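Local coordinates for protein AvrRxo1-ORF1 (Xanthomonas oryzae pv. oryzicola, PDB 4Z8T) that acts as a type III effector with a polynucleotide kinase domain, pairs with AvrRxo1-ORF2 and probably transfers phosphate from a nucleotide, at residues A[71-76]-A[211-216]; A[195-200]-A[327-332]; A[287-292]-A[312-317]. All blocks are in the same frame, centred on the assembly; numbering follows the deposited sequence.

In the fold
The three contacts run from the probable nucleotide pocket out to the C-terminal helices. Interaction 1 holds the presumed P-loop against helix 210-222. Interaction 2 sets the end of helix 189-198 on helix 322-331, and its centre is about 14 Å from that of interaction 1. The two touch: Arg199 NH2 lies 3.5 Å from Ala75 CA, and both contacts bind the same sulfate. Interaction 3 joins residues 287-292 to residues 312-317, at the C-terminal part of helix 304-315. Its centre is about 13 Å from that of interaction 2. A probable hydrogen bond of 3.1 Å between Tyr317 OH and His329 ND1 links these two. Interactions 1 and 3 do not touch; their nearest atoms are about 11 Å apart.

Interaction 1: A[71-76]-A[211-216]; sequences RGNTAT and PVVSSG. With SO4 (sulfate ion), chain E.
Asn73 reaches from the loop 71-76 to the helix at Val213 and Gly216, and its side chain carries the contact. Its CB points toward the helix. CG stands anti to the backbone N (chi1 -162°), which brings the amide up to these two residues. CG lies 3.7 Å from Gly216 C. At the tip the two amide atoms do different work. ND2 donates to Val213 O at 3.0 Å, with an N-H...O angle of 152°. It arrives in the plane of that carbonyl, on a lone pair, while the oxygen sits somewhat out of the amide plane of Asn73. ND2 also passes 3.8 Å from Val213 CG1; the two side chains cross at about a right angle. OD1 rests 3.4 Å from Gly216 CA, an approach made possible by the lack of a side chain at Gly216.

OD1 turns back to its own loop as well. It takes a weak bond of 2.9 Å from Thr74 N, and Arg159 NE donates to it. With these bonds and the one from ND2, the buried amide is fixed in its rotation. Behind it, Asn73 to Thr76 form a type II beta turn. Thr76 OG1 steadies this turn by donating to Asn73 O at 2.9 Å. Ala75 N then points at the sulfate and donates to its O2 at 3.0 Å. Away from the loop, Ser215 bonds to Glu77 and Tyr78 of the AvrRxo1-ORF2 chain.

The loop follows strand 66-71 and precedes helix 78-85. With Gly72, Gly77, Lys78 and Thr79 the sequence fits a Walker A motif. The sulfate, probably from the crystallisation liquor, may mark a phosphate site, as in the P-loop of a zeta-toxin-like kinase.

Interaction 2: A[195-200]-A[327-332]; sequences GVLQRK and AAHSEL. With SO4 (sulfate ion), chain E.
Leu197 and His329 mark the closest approach of the two backbones, with 6.6 Å between their CA atoms. Residues 195-198 are the last turn of helix 189-198, and the chain leaves it at Arg199. Residues 327-331 end helix 322-331. His329 points toward helix 189-198, and its ring meets the end of that helix, where backbone carbonyls gather.

CG of His329 is anti to the backbone N (chi1 -170°), and this carries the imidazole across the gap. NE2 donates to Arg199 O at 2.7 Å. The acceptor lies near the ring plane and the donor lies in the carbonyl plane, but the bond is bent, with an N-H...O angle of 134°. Val196 O is also near, 3.1 Å from NE2, and approaches the ring obliquely. Leu197 CA sits over one ring face, offset toward the rim, in a CH-pi contact 4.0 Å from the centroid. Leu197 CD2 meets the base of the side chain, 3.7 Å from His329 CB. ND1 probably hydrogen-bonds to Tyr317 OH, which would give both ring nitrogens a partner.

This packing joins the kinase core, which resembles zeta toxin, to the helices at the C-terminal end of the chain. The bond from His329 holds the backbone of Arg199 just where its side chain sets out for the presumed P-loop.

That side chain is extended from CG to NE and leads away from His329. The guanidinium meets the sulfate with its edge, the sulfur lying in its plane. NH1 donates to sulfate O4 at 2.9 Å, nearly straight at 167°. NH2 gives sulfate O1 a weak bond of 3.1 Å. NH1 is also bonded to Pro206 O.

Interaction 3: A[287-292]-A[312-317]; sequences KVIDKE and AALEKY
Ile289 packs against Leu314, on helix 304-315, and Tyr317, just beyond it. The arrangement belongs to the helical C-terminal part of the chain. There the loop 287-290 leads into helix 291-298, with Asp290 as its N-cap, and the C-terminal part of helix 304-315 meets the loop at Ile289.

Leu314 comes first. Its carbonyl O lies 3.8 Å from Ile289 CG2, and its CB is 4.2 Å from the same methyl. The two side chains cross at about a right angle. Beyond CB, Leu314 enters an apolar group with Ile294, Leu297, Val194, Leu197 and Trp322. Tyr317 follows three residues on. Its N donates to Leu314 O at 2.9 Å, so this carbonyl serves the turn as well as touching the isoleucine. The Tyr317 side chain lies beside that of Ile289 and points the same way, but its ring runs on toward His329, where OH probably hydrogen-bonds to ND1.

Ile289 CG1 is anti to the carbonyl carbon (chi1 -60°), and this branch goes to Tyr317 while CG2 goes to Leu314. Backbone bonds to Gly319 and Lys320 hold Ile289 in place. Ile289 CB lies 3.8 Å from Tyr317 O, and at the end of the longer branch CD1 comes to 4.1 Å from Tyr317 CB.

Interaction 1: A[71-76]-A[211-216]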
ATOM      1  N   ARG A  71      24.167  -3.556   4.692  1.00 13.89           N
ATOM      2  CA  ARG A  71      22.875  -3.922   5.253  1.00 14.29           C
ATOM      3  C   ARG A  71      21.871  -4.173   4.143  1.00 15.90           C
ATOM      4  O   ARG A  71      21.838  -3.449   3.154  1.00 15.73           O
ATOM      5  CB  ARG A  71      22.365  -2.756   6.105  1.00 14.36           C
ATOM      6  CG  ARG A  71      21.052  -3.013   6.825  1.00 14.89           C
ATOM      7  CD  ARG A  71      20.722  -1.902   7.829  1.00 16.33           C
ATOM      8  NE  ARG A  71      19.588  -2.297   8.652  1.00 15.51           N
ATOM      9  CZ  ARG A  71      18.314  -2.012   8.387  1.00 15.62           C
ATOM     10  NH1 ARG A  71      17.983  -1.322   7.303  1.00 16.93           N
ATOM     11  NH2 ARG A  71      17.361  -2.453   9.200  1.00 16.12           N
ATOM     12  N   GLY A  72      21.029  -5.181   4.319  1.00 14.74           N
ATOM     13  CA  GLY A  72      19.900  -5.339   3.419  1.00 16.68           C
ATOM     14  C   GLY A  72      19.451  -6.770   3.329  1.00 14.68           C
ATOM     15  O   GLY A  72      20.217  -7.691   3.621  1.00 15.94           O
ATOM     16  N   ASN A  73      18.202  -6.944   2.904  1.00 14.55           N
ATOM     17  CA  ASN A  73      17.610  -8.267   2.795  1.00 13.86           C
ATOM     18  C   ASN A  73      18.258  -9.113   1.695  1.00 16.68           C
ATOM     19  O   ASN A  73      19.009  -8.626   0.854  1.00 15.63           O
ATOM     20  CB  ASN A  73      16.106  -8.126   2.522  1.00 13.92           C
ATOM     21  CG  ASN A  73      15.333  -9.393   2.815  1.00 15.51           C
ATOM     22  OD1 ASN A  73      15.737 -10.209   3.653  1.00 16.48           O
ATOM     23  ND2 ASN A  73      14.194  -9.562   2.126  1.00 15.57           N
ATOM     24  N   THR A  74      17.933 -10.392   1.725  1.00 15.97           N
ATOM     25  CA  THR A  74      18.416 -11.359   0.749  1.00 16.00           C
ATOM     26  C   THR A  74      18.132 -10.934  -0.696  1.00 15.18           C
ATOM     27  O   THR A  74      17.017 -10.523  -1.025  1.00 16.12           O
ATOM     28  CB  THR A  74      17.736 -12.703   1.035  1.00 18.19           C
ATOM     29  OG1 THR A  74      17.966 -13.060   2.407  1.00 18.75           O
ATOM     30  CG2 THR A  74      18.282 -13.799   0.144  1.00 19.03           C
ATOM     31  N   ALA A  75      19.142 -11.057  -1.557  1.00 16.26           N
ATOM     32  CA  ALA A  75      18.970 -10.877  -3.001  1.00 15.61           C
ATOM     33  C   ALA A  75      18.352  -9.543  -3.375  1.00 18.83           C
ATOM     34  O   ALA A  75      17.463  -9.471  -4.236  1.00 18.87           O
ATOM     35  CB  ALA A  75      18.171 -12.048  -3.609  1.00 17.35           C
ATOM     36  N   THR A  76      18.849  -8.483  -2.747  1.00 15.75           N
ATOM     37  CA  THR A  76      18.384  -7.131  -3.032  1.00 16.37           C
ATOM     38  C   THR A  76      19.321  -6.368  -3.961  1.00 17.47           C
ATOM     39  O   THR A  76      19.046  -5.222  -4.312  1.00 17.67           O
ATOM     40  CB  THR A  76      18.214  -6.315  -1.735  1.00 14.93           C
ATOM     41  OG1 THR A  76      19.399  -6.436  -0.936  1.00 16.98           O
ATOM     42  CG2 THR A  76      17.016  -6.821  -0.938  1.00 16.25           C
ATOM     43  N   PRO A 211       9.822 -17.901   4.243  1.00 18.54           N
ATOM     44  CA  PRO A 211       9.745 -17.152   5.502  1.00 17.81           C
ATOM     45  C   PRO A 211      11.015 -16.353   5.827  1.00 17.89           C
ATOM     46  O   PRO A 211      10.933 -15.287   6.450  1.00 17.35           O
ATOM     47  CB  PRO A 211       9.535 -18.249   6.552  1.00 22.23           C
ATOM     48  CG  PRO A 211       8.874 -19.358   5.795  1.00 23.74           C
ATOM     49  CD  PRO A 211       9.553 -19.339   4.450  1.00 20.52           C
ATOM     50  N   VAL A 212      12.170 -16.859   5.419  1.00 16.32           N
ATOM     51  CA  VAL A 212      13.424 -16.145   5.638  1.00 14.24           C
ATOM     52  C   VAL A 212      13.437 -14.816   4.886  1.00 15.43           C
ATOM     53  O   VAL A 212      13.844 -13.781   5.415  1.00 16.67           O
ATOM     54  CB  VAL A 212      14.609 -17.016   5.193  1.00 16.01           C
ATOM     55  CG1 VAL A 212      15.932 -16.226   5.197  1.00 17.68           C
ATOM     56  CG2 VAL A 212      14.714 -18.254   6.100  1.00 18.11           C
ATOM     57  N   VAL A 213      13.003 -14.850   3.635  1.00 15.77           N
ATOM     58  CA  VAL A 213      13.028 -13.650   2.804  1.00 14.39           C
ATOM     59  C   VAL A 213      11.968 -12.638   3.245  1.00 15.27           C
ATOM     60  O   VAL A 213      12.224 -11.427   3.309  1.00 14.99           O
ATOM     61  CB  VAL A 213      12.861 -14.032   1.319  1.00 15.67           C
ATOM     62  CG1 VAL A 213      13.018 -12.799   0.426  1.00 16.71           C
ATOM     63  CG2 VAL A 213      13.900 -15.092   0.948  1.00 16.46           C
ATOM     64  N   SER A 214      10.781 -13.121   3.590  1.00 15.65           N
ATOM     65  CA  SER A 214       9.710 -12.223   4.034  1.00 15.03           C
ATOM     66  C   SER A 214       9.977 -11.629   5.408  1.00 14.83           C
ATOM     67  O   SER A 214       9.856 -10.417   5.604  1.00 15.01           O
ATOM     68  CB  SER A 214       8.359 -12.942   4.002  1.00 18.52           C
ATOM     69  OG  SER A 214       7.311 -12.024   4.287  1.00 20.89           O
ATOM     70  N   SER A 215      10.368 -12.463   6.362  1.00 15.68           N
ATOM     71  CA  SER A 215      10.651 -11.933   7.684  1.00 16.24           C
ATOM     72  C   SER A 215      11.870 -11.024   7.649  1.00 16.68           C
ATOM     73  O   SER A 215      11.934 -10.022   8.370  1.00 16.30           O
ATOM     74  CB  SER A 215      10.822 -13.060   8.704  1.00 19.23           C
ATOM     75  OG  SER A 215       9.539 -13.556   9.058  1.00 22.43           O
ATOM     76  N   GLY A 216      12.817 -11.332   6.767  1.00 17.32           N
ATOM     77  CA  GLY A 216      13.969 -10.462   6.588  1.00 18.06           C
ATOM     78  C   GLY A 216      13.575  -9.099   6.047  1.00 16.31           C
ATOM     79  O   GLY A 216      14.131  -8.075   6.449  1.00 16.61           O
TER
HETATM   80  S   SO4 E 503      22.431 -12.311   0.454  1.00 26.54           S
HETATM   81  O1  SO4 E 503      23.550 -12.390  -0.487  1.00 33.79           O
HETATM   82  O2  SO4 E 503      21.671 -11.105   0.132  1.00 30.97           O
HETATM   83  O3  SO4 E 503      22.990 -12.188   1.801  1.00 36.60           O
HETATM   84  O4  SO4 E 503      21.620 -13.525   0.410  1.00 27.02           O

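Interaction 2: A[195-200]-A[327-332]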
ATOM      1  N   GLY A 195      14.941 -12.940  -7.152  1.00 17.32           N
ATOM      2  CA  GLY A 195      16.383 -12.990  -7.002  1.00 17.80           C
ATOM      3  C   GLY A 195      16.864 -14.325  -6.446  1.00 17.86           C
ATOM      4  O   GLY A 195      17.876 -14.869  -6.883  1.00 18.54           O
ATOM      5  N   VAL A 196      16.140 -14.850  -5.463  1.00 16.92           N
ATOM      6  CA  VAL A 196      16.481 -16.134  -4.872  1.00 14.16           C
ATOM      7  C   VAL A 196      16.274 -17.267  -5.887  1.00 15.95           C
ATOM      8  O   VAL A 196      17.117 -18.157  -6.010  1.00 18.32           O
ATOM      9  CB  VAL A 196      15.677 -16.385  -3.597  1.00 14.89           C
ATOM     10  CG1 VAL A 196      15.850 -17.837  -3.136  1.00 16.75           C
ATOM     11  CG2 VAL A 196      16.168 -15.438  -2.501  1.00 17.18           C
ATOM     12  N   LEU A 197      15.162 -17.225  -6.613  1.00 16.90           N
ATOM     13  CA  LEU A 197      14.896 -18.271  -7.612  1.00 16.89           C
ATOM     14  C   LEU A 197      15.927 -18.287  -8.731  1.00 19.85           C
ATOM     15  O   LEU A 197      16.148 -19.338  -9.340  1.00 23.09           O
ATOM     16  CB  LEU A 197      13.480 -18.138  -8.200  1.00 18.95           C
ATOM     17  CG  LEU A 197      12.315 -18.402  -7.237  1.00 18.33           C
ATOM     18  CD1 LEU A 197      10.981 -18.317  -7.970  1.00 19.95           C
ATOM     19  CD2 LEU A 197      12.433 -19.766  -6.536  1.00 20.02           C
ATOM     20  N   GLN A 198      16.561 -17.142  -9.002  1.00 17.85           N
ATOM     21  CA  GLN A 198      17.607 -17.062 -10.028  1.00 22.24           C
ATOM     22  C   GLN A 198      18.949 -17.610  -9.579  1.00 23.53           C
ATOM     23  O   GLN A 198      19.800 -17.924 -10.418  1.00 26.48           O
ATOM     24  CB  GLN A 198      17.817 -15.616 -10.477  1.00 23.97           C
ATOM     25  CG  GLN A 198      16.691 -15.090 -11.326  1.00 26.18           C
ATOM     26  CD  GLN A 198      16.837 -13.620 -11.630  1.00 27.52           C
ATOM     27  OE1 GLN A 198      16.160 -12.783 -11.031  1.00 32.38           O
ATOM     28  NE2 GLN A 198      17.723 -13.291 -12.562  1.00 29.59           N
ATOM     29  N   ARG A 199      19.154 -17.713  -8.270  1.00 21.16           N
ATOM     30  CA  ARG A 199      20.419 -18.237  -7.766  1.00 20.36           C
ATOM     31  C   ARG A 199      20.478 -19.727  -8.025  1.00 22.11           C
ATOM     32  O   ARG A 199      19.594 -20.463  -7.612  1.00 24.08           O
ATOM     33  CB  ARG A 199      20.565 -17.951  -6.267  1.00 20.75           C
ATOM     34  CG  ARG A 199      20.767 -16.483  -5.988  1.00 19.77           C
ATOM     35  CD  ARG A 199      20.737 -16.186  -4.501  1.00 19.59           C
ATOM     36  NE  ARG A 199      21.154 -14.815  -4.263  1.00 20.97           N
ATOM     37  CZ  ARG A 199      21.331 -14.284  -3.061  1.00 21.81           C
ATOM     38  NH1 ARG A 199      21.123 -15.018  -1.982  1.00 23.94           N
ATOM     39  NH2 ARG A 199      21.721 -13.019  -2.958  1.00 22.16           N
ATOM     40  N   LYS A 200      21.520 -20.178  -8.712  1.00 26.80           N
ATOM     41  CA  LYS A 200      21.609 -21.591  -9.039  1.00 30.50           C
ATOM     42  C   LYS A 200      22.394 -22.357  -7.968  1.00 29.77           C
ATOM     43  O   LYS A 200      23.338 -21.822  -7.390  1.00 31.13           O
ATOM     44  CB  LYS A 200      22.193 -21.761 -10.444  1.00 34.74           C
ATOM     45  CG  LYS A 200      21.343 -21.035 -11.490  1.00 36.07           C
ATOM     46  CD  LYS A 200      21.760 -21.366 -12.914  1.00 42.57           C
ATOM     47  CE  LYS A 200      22.872 -20.454 -13.415  1.00 42.89           C
ATOM     48  NZ  LYS A 200      22.344 -19.281 -14.186  1.00 42.71           N
ATOM     49  N   ALA A 327      10.466 -22.989  -1.610  1.00 21.32           N
ATOM     50  CA  ALA A 327      10.687 -24.183  -0.796  1.00 24.20           C
ATOM     51  C   ALA A 327      11.383 -25.247  -1.631  1.00 26.68           C
ATOM     52  O   ALA A 327      12.379 -25.835  -1.209  1.00 27.15           O
ATOM     53  CB  ALA A 327       9.367 -24.706  -0.245  1.00 23.90           C
ATOM     54  N   ALA A 328      10.860 -25.481  -2.826  1.00 23.96           N
ATOM     55  CA  ALA A 328      11.446 -26.459  -3.738  1.00 24.36           C
ATOM     56  C   ALA A 328      12.856 -26.057  -4.159  1.00 26.44           C
ATOM     57  O   ALA A 328      13.762 -26.884  -4.211  1.00 28.21           O
ATOM     58  CB  ALA A 328      10.554 -26.640  -4.961  1.00 26.60           C
ATOM     59  N   HIS A 329      13.038 -24.772  -4.450  1.00 23.04           N
ATOM     60  CA  HIS A 329      14.325 -24.261  -4.897  1.00 22.21           C
ATOM     61  C   HIS A 329      15.365 -24.363  -3.794  1.00 20.81           C
ATOM     62  O   HIS A 329      16.546 -24.579  -4.060  1.00 24.87           O
ATOM     63  CB  HIS A 329      14.182 -22.798  -5.319  1.00 22.52           C
ATOM     64  CG  HIS A 329      15.388 -22.256  -6.019  1.00 22.61           C
ATOM     65  ND1 HIS A 329      15.838 -22.764  -7.215  1.00 22.27           N
ATOM     66  CD2 HIS A 329      16.227 -21.244  -5.690  1.00 19.22           C
ATOM     67  CE1 HIS A 329      16.914 -22.094  -7.593  1.00 24.98           C
ATOM     68  NE2 HIS A 329      17.166 -21.166  -6.691  1.00 20.47           N
ATOM     69  N   SER A 330      14.923 -24.191  -2.557  1.00 22.80           N
ATOM     70  CA  SER A 330      15.825 -24.204  -1.419  1.00 23.08           C
ATOM     71  C   SER A 330      16.326 -25.612  -1.128  1.00 27.31           C
ATOM     72  O   SER A 330      17.445 -25.797  -0.635  1.00 27.05           O
ATOM     73  CB  SER A 330      15.113 -23.649  -0.191  1.00 22.67           C
ATOM     74  OG  SER A 330      16.003 -23.618   0.902  1.00 26.88           O
ATOM     75  N   GLU A 331      15.491 -26.595  -1.447  1.00 25.99           N
ATOM     76  CA  GLU A 331      15.780 -27.999  -1.144  1.00 30.91           C
ATOM     77  C   GLU A 331      16.817 -28.621  -2.079  1.00 32.15           C
ATOM     78  O   GLU A 331      17.360 -29.689  -1.785  1.00 32.85           O
ATOM     79  CB  GLU A 331      14.488 -28.821  -1.170  1.00 30.36           C
ATOM     80  CG  GLU A 331      13.602 -28.613   0.052  1.00 35.39           C
ATOM     81  CD  GLU A 331      12.192 -29.135  -0.156  1.00 44.36           C
ATOM     82  OE1 GLU A 331      11.972 -29.910  -1.116  1.00 46.73           O
ATOM     83  OE2 GLU A 331      11.298 -28.761   0.635  1.00 47.70           O
ATOM     84  N   LEU A 332      17.089 -27.966  -3.203  1.00 29.13           N
ATOM     85  CA  LEU A 332      18.134 -28.431  -4.106  1.00 28.47           C
ATOM     86  C   LEU A 332      19.511 -28.382  -3.445  1.00 31.23           C
ATOM     87  O   LEU A 332      19.832 -27.444  -2.710  1.00 28.95           O
ATOM     88  CB  LEU A 332      18.157 -27.582  -5.375  1.00 29.47           C
ATOM     89  CG  LEU A 332      16.869 -27.580  -6.193  1.00 32.02           C
ATOM     90  CD1 LEU A 332      16.996 -26.665  -7.402  1.00 31.67           C
ATOM     91  CD2 LEU A 332      16.541 -28.996  -6.624  1.00 34.28           C
TER
HETATM   92  S   SO4 E 503      22.431 -12.311   0.454  1.00 26.54           S
HETATM   93  O1  SO4 E 503      23.550 -12.390  -0.487  1.00 33.79           O
HETATM   94  O2  SO4 E 503      21.671 -11.105   0.132  1.00 30.97           O
HETATM   95  O3  SO4 E 503      22.990 -12.188   1.801  1.00 36.60           O
HETATM   96  O4  SO4 E 503      21.620 -13.525   0.410  1.00 27.02           O

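Interaction 3: A[287-292]-A[312-317]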
ATOM      1  N   LYS A 287       0.554 -16.316  -3.571  1.00 26.56           N
ATOM      2  CA  LYS A 287       0.468 -15.851  -4.955  1.00 25.15           C
ATOM      3  C   LYS A 287       1.096 -16.861  -5.923  1.00 26.36           C
ATOM      4  O   LYS A 287       2.233 -17.306  -5.726  1.00 23.78           O
ATOM      5  CB  LYS A 287       1.155 -14.490  -5.097  1.00 26.34           C
ATOM      6  CG  LYS A 287       1.143 -13.926  -6.495  1.00 31.60           C
ATOM      7  CD  LYS A 287      -0.281 -13.703  -6.975  1.00 36.48           C
ATOM      8  CE  LYS A 287      -0.326 -13.218  -8.418  1.00 40.31           C
ATOM      9  NZ  LYS A 287       0.137 -14.255  -9.384  1.00 38.28           N
ATOM     10  N   VAL A 288       0.357 -17.227  -6.968  1.00 25.73           N
ATOM     11  CA  VAL A 288       0.843 -18.226  -7.911  1.00 27.55           C
ATOM     12  C   VAL A 288       1.659 -17.616  -9.042  1.00 25.43           C
ATOM     13  O   VAL A 288       1.255 -16.628  -9.661  1.00 28.41           O
ATOM     14  CB  VAL A 288      -0.327 -19.059  -8.489  1.00 26.57           C
ATOM     15  CG1 VAL A 288       0.145 -19.904  -9.671  1.00 30.05           C
ATOM     16  CG2 VAL A 288      -0.907 -19.944  -7.409  1.00 27.95           C
ATOM     17  N   ILE A 289       2.817 -18.209  -9.309  1.00 24.41           N
ATOM     18  CA  ILE A 289       3.626 -17.798 -10.443  1.00 22.90           C
ATOM     19  C   ILE A 289       2.953 -18.267 -11.729  1.00 28.65           C
ATOM     20  O   ILE A 289       3.069 -19.445 -12.102  1.00 31.89           O
ATOM     21  CB  ILE A 289       5.034 -18.387 -10.347  1.00 25.98           C
ATOM     22  CG1 ILE A 289       5.715 -17.904  -9.067  1.00 25.93           C
ATOM     23  CG2 ILE A 289       5.870 -18.012 -11.563  1.00 27.28           C
ATOM     24  CD1 ILE A 289       7.024 -18.646  -8.769  1.00 22.90           C
ATOM     25  N   ASP A 290       2.245 -17.354 -12.389  1.00 28.11           N
ATOM     26  CA  ASP A 290       1.572 -17.666 -13.657  1.00 30.49           C
ATOM     27  C   ASP A 290       2.135 -16.838 -14.807  1.00 30.13           C
ATOM     28  O   ASP A 290       3.051 -16.040 -14.606  1.00 27.85           O
ATOM     29  CB  ASP A 290       0.045 -17.497 -13.551  1.00 32.73           C
ATOM     30  CG  ASP A 290      -0.385 -16.088 -13.129  1.00 36.53           C
ATOM     31  OD1 ASP A 290       0.441 -15.154 -13.116  1.00 33.31           O
ATOM     32  OD2 ASP A 290      -1.586 -15.901 -12.821  1.00 36.73           O
ATOM     33  N   LYS A 291       1.604 -17.039 -16.015  1.00 29.95           N
ATOM     34  CA  LYS A 291       2.078 -16.288 -17.176  1.00 29.26           C
ATOM     35  C   LYS A 291       2.006 -14.786 -16.919  1.00 30.66           C
ATOM     36  O   LYS A 291       2.918 -14.038 -17.274  1.00 27.11           O
ATOM     37  CB  LYS A 291       1.258 -16.633 -18.427  1.00 29.47           C
ATOM     38  CG  LYS A 291       1.715 -15.898 -19.687  1.00 34.39           C
ATOM     39  CD  LYS A 291       0.649 -15.944 -20.777  1.00 37.47           C
ATOM     40  CE  LYS A 291       1.155 -15.361 -22.096  1.00 37.27           C
ATOM     41  NZ  LYS A 291       1.532 -13.927 -22.010  1.00 39.99           N
ATOM     42  N   GLU A 292       0.920 -14.354 -16.289  1.00 29.88           N
ATOM     43  CA  GLU A 292       0.716 -12.936 -16.033  1.00 32.28           C
ATOM     44  C   GLU A 292       1.811 -12.372 -15.137  1.00 31.09           C
ATOM     45  O   GLU A 292       2.404 -11.341 -15.456  1.00 32.31           O
ATOM     46  CB  GLU A 292      -0.661 -12.695 -15.416  1.00 37.55           C
ATOM     47  CG  GLU A 292      -0.883 -11.283 -14.884  1.00 40.75           C
ATOM     48  CD  GLU A 292      -0.328 -10.201 -15.796  1.00 41.15           C
ATOM     49  OE1 GLU A 292      -0.536 -10.267 -17.032  1.00 44.20           O
ATOM     50  OE2 GLU A 292       0.329  -9.280 -15.262  1.00 41.48           O
ATOM     51  N   ALA A 312      13.564 -17.453 -17.066  1.00 20.95           N
ATOM     52  CA  ALA A 312      13.886 -18.867 -16.926  1.00 24.08           C
ATOM     53  C   ALA A 312      13.730 -19.380 -15.499  1.00 24.28           C
ATOM     54  O   ALA A 312      13.272 -20.500 -15.278  1.00 25.60           O
ATOM     55  CB  ALA A 312      15.277 -19.132 -17.437  1.00 26.03           C
ATOM     56  N   ALA A 313      14.122 -18.562 -14.526  1.00 21.48           N
ATOM     57  CA  ALA A 313      13.998 -18.965 -13.129  1.00 25.84           C
ATOM     58  C   ALA A 313      12.535 -19.139 -12.722  1.00 24.21           C
ATOM     59  O   ALA A 313      12.200 -20.065 -11.990  1.00 28.52           O
ATOM     60  CB  ALA A 313      14.683 -17.962 -12.237  1.00 23.30           C
ATOM     61  N   LEU A 314      11.677 -18.228 -13.178  1.00 21.94           N
ATOM     62  CA  LEU A 314      10.260 -18.261 -12.836  1.00 21.92           C
ATOM     63  C   LEU A 314       9.540 -19.405 -13.538  1.00 24.36           C
ATOM     64  O   LEU A 314       8.704 -20.067 -12.937  1.00 26.13           O
ATOM     65  CB  LEU A 314       9.587 -16.935 -13.186  1.00 22.38           C
ATOM     66  CG  LEU A 314       9.990 -15.731 -12.330  1.00 22.88           C
ATOM     67  CD1 LEU A 314       9.457 -14.427 -12.901  1.00 24.98           C
ATOM     68  CD2 LEU A 314       9.466 -15.933 -10.924  1.00 27.37           C
ATOM     69  N   GLU A 315       9.867 -19.631 -14.806  1.00 24.91           N
ATOM     70  CA  GLU A 315       9.171 -20.661 -15.584  1.00 30.23           C
ATOM     71  C   GLU A 315       9.370 -22.049 -14.980  1.00 30.51           C
ATOM     72  O   GLU A 315       8.470 -22.896 -15.048  1.00 29.92           O
ATOM     73  CB  GLU A 315       9.611 -20.641 -17.055  1.00 27.19           C
ATOM     74  CG  GLU A 315       9.217 -19.385 -17.835  1.00 31.38           C
ATOM     75  CD  GLU A 315       7.751 -19.360 -18.250  1.00 37.72           C
ATOM     76  OE1 GLU A 315       7.021 -20.331 -17.951  1.00 39.85           O
ATOM     77  OE2 GLU A 315       7.330 -18.366 -18.887  1.00 40.84           O
ATOM     78  N   LYS A 316      10.528 -22.263 -14.359  1.00 27.59           N
ATOM     79  CA  LYS A 316      10.828 -23.531 -13.700  1.00 27.30           C
ATOM     80  C   LYS A 316       9.821 -23.850 -12.598  1.00 32.30           C
ATOM     81  O   LYS A 316       9.583 -25.017 -12.281  1.00 32.65           O
ATOM     82  CB  LYS A 316      12.266 -23.530 -13.164  1.00 33.12           C
ATOM     83  CG  LYS A 316      13.303 -23.408 -14.276  1.00 36.09           C
ATOM     84  CD  LYS A 316      14.756 -23.419 -13.799  1.00 36.51           C
ATOM     85  CE  LYS A 316      15.707 -23.259 -14.998  1.00 40.12           C
ATOM     86  NZ  LYS A 316      17.147 -23.081 -14.614  1.00 40.81           N
ATOM     87  N   TYR A 317       9.209 -22.802 -12.040  1.00 26.32           N
ATOM     88  CA  TYR A 317       8.247 -22.953 -10.962  1.00 26.84           C
ATOM     89  C   TYR A 317       6.863 -22.433 -11.343  1.00 29.06           C
ATOM     90  O   TYR A 317       6.061 -22.081 -10.481  1.00 27.07           O
ATOM     91  CB  TYR A 317       8.785 -22.277  -9.689  1.00 27.45           C
ATOM     92  CG  TYR A 317      10.082 -22.908  -9.241  1.00 25.77           C
ATOM     93  CD1 TYR A 317      10.076 -24.101  -8.530  1.00 29.22           C
ATOM     94  CD2 TYR A 317      11.308 -22.343  -9.570  1.00 25.12           C
ATOM     95  CE1 TYR A 317      11.250 -24.700  -8.135  1.00 28.83           C
ATOM     96  CE2 TYR A 317      12.494 -22.942  -9.176  1.00 27.72           C
ATOM     97  CZ  TYR A 317      12.452 -24.118  -8.456  1.00 26.83           C
ATOM     98  OH  TYR A 317      13.621 -24.728  -8.067  1.00 29.28           O
TER